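PDB 5XDC: thermophilic dibenzothiophene desulfurization enzyme C from Paenibacillus sp. A11-2, which probably catalyses the FMNH2- and oxygen-dependent oxidation of dibenzothiophene to its sulfoxide and then its sulfone. Local coordinates for residues 381-384 with 385-388. Residues are numbered along the deposited sequence; the frame is centred on the assembly and turned at random.
Sequences DART and HTLH. With IND (indole), chain J.
A single hydroxyl, T386 OG1, joins R383 to the backbone of A382 near the C-terminal part of helix 376-385. It donates to A382 O at 2.7 Å and accepts from R383 NH2 at 2.9 Å; the N-H...O angle of 134° marks the second bond as bent, with OG1 tilted out of the guanidinium plane. Chi1 of 51° sets OG1 between the backbone N and carbonyl carbon of T386, turned back to A382 O, which also accepts T386 N at 3.0 Å. R383 reaches this hydroxyl by bends at chi2 and chi3, and its NH2 lies 3.5 Å from L387 CD2. Its NH1 forms a salt bridge with E361 of a second subunit, so R383 links this hydroxyl to the subunit interface. A valine in place of T386 would probably leave R383 NH2 without this acceptor and A382 O with one donor fewer. H385 N to D381 O (3.1 Å, 170°) keeps the helical pattern, whereas L387 N bonds only weakly to T384 O and a type I turn follows from H385 to H388. Its first and last residues line the indole pocket: H385 CD2 comes within 3.7 Å of indole C8, and H388 CD2 within 3.7 Å of indole C5. Y259 and Y93, an FMN-binding residue although no flavin is bound here, bond the ring nitrogens of H385, fixing its rotation. The chemistry implies a polar, intersubunit-linked last turn presenting one oriented imidazole, H385, to the indole, with H388 alongside.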
loop_
_atom_site.group_PDB
_atom_site.type_symbol
_atom_site.label_atom_id
_atom_site.label_comp_id
_atom_site.label_asym_id
_atom_site.label_seq_id
_atom_site.Cartn_x
_atom_site.Cartn_y
_atom_site.Cartn_z
ATOM N N ASP B 381 5.235 20.851 -3.373
ATOM C CA ASP B 381 6.427 20.848 -4.216
ATOM C C ASP B 381 6.622 19.494 -4.875
ATOM O O ASP B 381 6.810 19.396 -6.093
ATOM C CB ASP B 381 7.642 21.217 -3.379
ATOM C CG ASP B 381 7.655 22.677 -2.969
ATOM O OD1 ASP B 381 6.999 23.505 -3.644
ATOM O OD2 ASP B 381 8.333 22.996 -1.970
ATOM N N ALA B 382 6.560 18.430 -4.076
ATOM C CA ALA B 382 6.741 17.092 -4.611
ATOM C C ALA B 382 5.615 16.721 -5.557
ATOM O O ALA B 382 5.869 16.159 -6.628
ATOM C CB ALA B 382 6.827 16.085 -3.468
ATOM N N ARG B 383 4.364 16.998 -5.173
ATOM C CA ARG B 383 3.238 16.609 -6.021
ATOM C C ARG B 383 3.321 17.289 -7.383
ATOM O O ARG B 383 2.952 16.698 -8.406
ATOM C CB ARG B 383 1.908 16.947 -5.331
ATOM C CG ARG B 383 0.640 16.621 -6.124
ATOM C CD ARG B 383 0.421 15.133 -6.302
ATOM N NE ARG B 383 1.397 14.544 -7.214
ATOM C CZ ARG B 383 1.483 13.252 -7.492
ATOM N NH1 ARG B 383 0.617 12.393 -6.978
ATOM N NH2 ARG B 383 2.450 12.805 -8.293
ATOM N N THR B 384 3.809 18.534 -7.414
ATOM C CA THR B 384 3.973 19.251 -8.677
ATOM C C THR B 384 5.057 18.613 -9.542
ATOM O O THR B 384 4.805 18.217 -10.685
ATOM C CB THR B 384 4.291 20.726 -8.394
ATOM O OG1 THR B 384 3.196 21.343 -7.698
ATOM C CG2 THR B 384 4.522 21.515 -9.680
ATOM N N HIS B 385 6.284 18.512 -9.029
ATOM C CA HIS B 385 7.350 18.143 -9.945
ATOM C C HIS B 385 7.357 16.661 -10.299
ATOM O O HIS B 385 7.823 16.307 -11.388
ATOM C CB HIS B 385 8.721 18.529 -9.414
ATOM C CG HIS B 385 9.739 18.505 -10.499
ATOM N ND1 HIS B 385 10.542 17.410 -10.721
ATOM C CD2 HIS B 385 9.975 19.363 -11.523
ATOM C CE1 HIS B 385 11.288 17.626 -11.792
ATOM N NE2 HIS B 385 10.961 18.802 -12.301
ATOM N N THR B 386 6.863 15.775 -9.424
ATOM C CA THR B 386 6.841 14.355 -9.758
ATOM C C THR B 386 6.020 14.069 -11.014
ATOM O O THR B 386 6.135 12.976 -11.582
ATOM C CB THR B 386 6.277 13.509 -8.597
ATOM O OG1 THR B 386 5.020 14.046 -8.159
ATOM C CG2 THR B 386 7.241 13.415 -7.429
ATOM N N LEU B 387 5.185 15.022 -11.452
ATOM C CA LEU B 387 4.385 14.898 -12.659
ATOM C C LEU B 387 5.150 15.271 -13.920
ATOM O O LEU B 387 4.584 15.180 -15.017
ATOM C CB LEU B 387 3.145 15.786 -12.548
ATOM C CG LEU B 387 2.268 15.496 -11.329
ATOM C CD1 LEU B 387 1.211 16.570 -11.163
ATOM C CD2 LEU B 387 1.614 14.134 -11.452
ATOM N N HIS B 388 6.415 15.683 -13.788
ATOM C CA HIS B 388 7.209 16.080 -14.949
ATOM C C HIS B 388 7.052 15.092 -16.097
ATOM O O HIS B 388 6.834 15.482 -17.253
ATOM C CB HIS B 388 8.677 16.207 -14.530
ATOM C CG HIS B 388 9.605 16.505 -15.659
ATOM N ND1 HIS B 388 10.118 15.521 -16.479
ATOM C CD2 HIS B 388 10.124 17.676 -16.097
ATOM C CE1 HIS B 388 10.914 16.078 -17.377
ATOM N NE2 HIS B 388 10.941 17.381 -17.161
HETATM N N1 IND J . 7.635 22.422 -12.043
HETATM C C2 IND J . 8.633 23.194 -12.462
HETATM C C3 IND J . 8.887 22.718 -13.620
HETATM C C4 IND J . 8.184 20.938 -15.222
HETATM C C5 IND J . 7.264 19.893 -15.333
HETATM C C6 IND J . 6.360 19.618 -14.285
HETATM C C7 IND J . 6.380 20.391 -13.128
HETATM C C8 IND J . 7.283 21.429 -13.011
HETATM C C9 IND J . 8.205 21.699 -14.081
#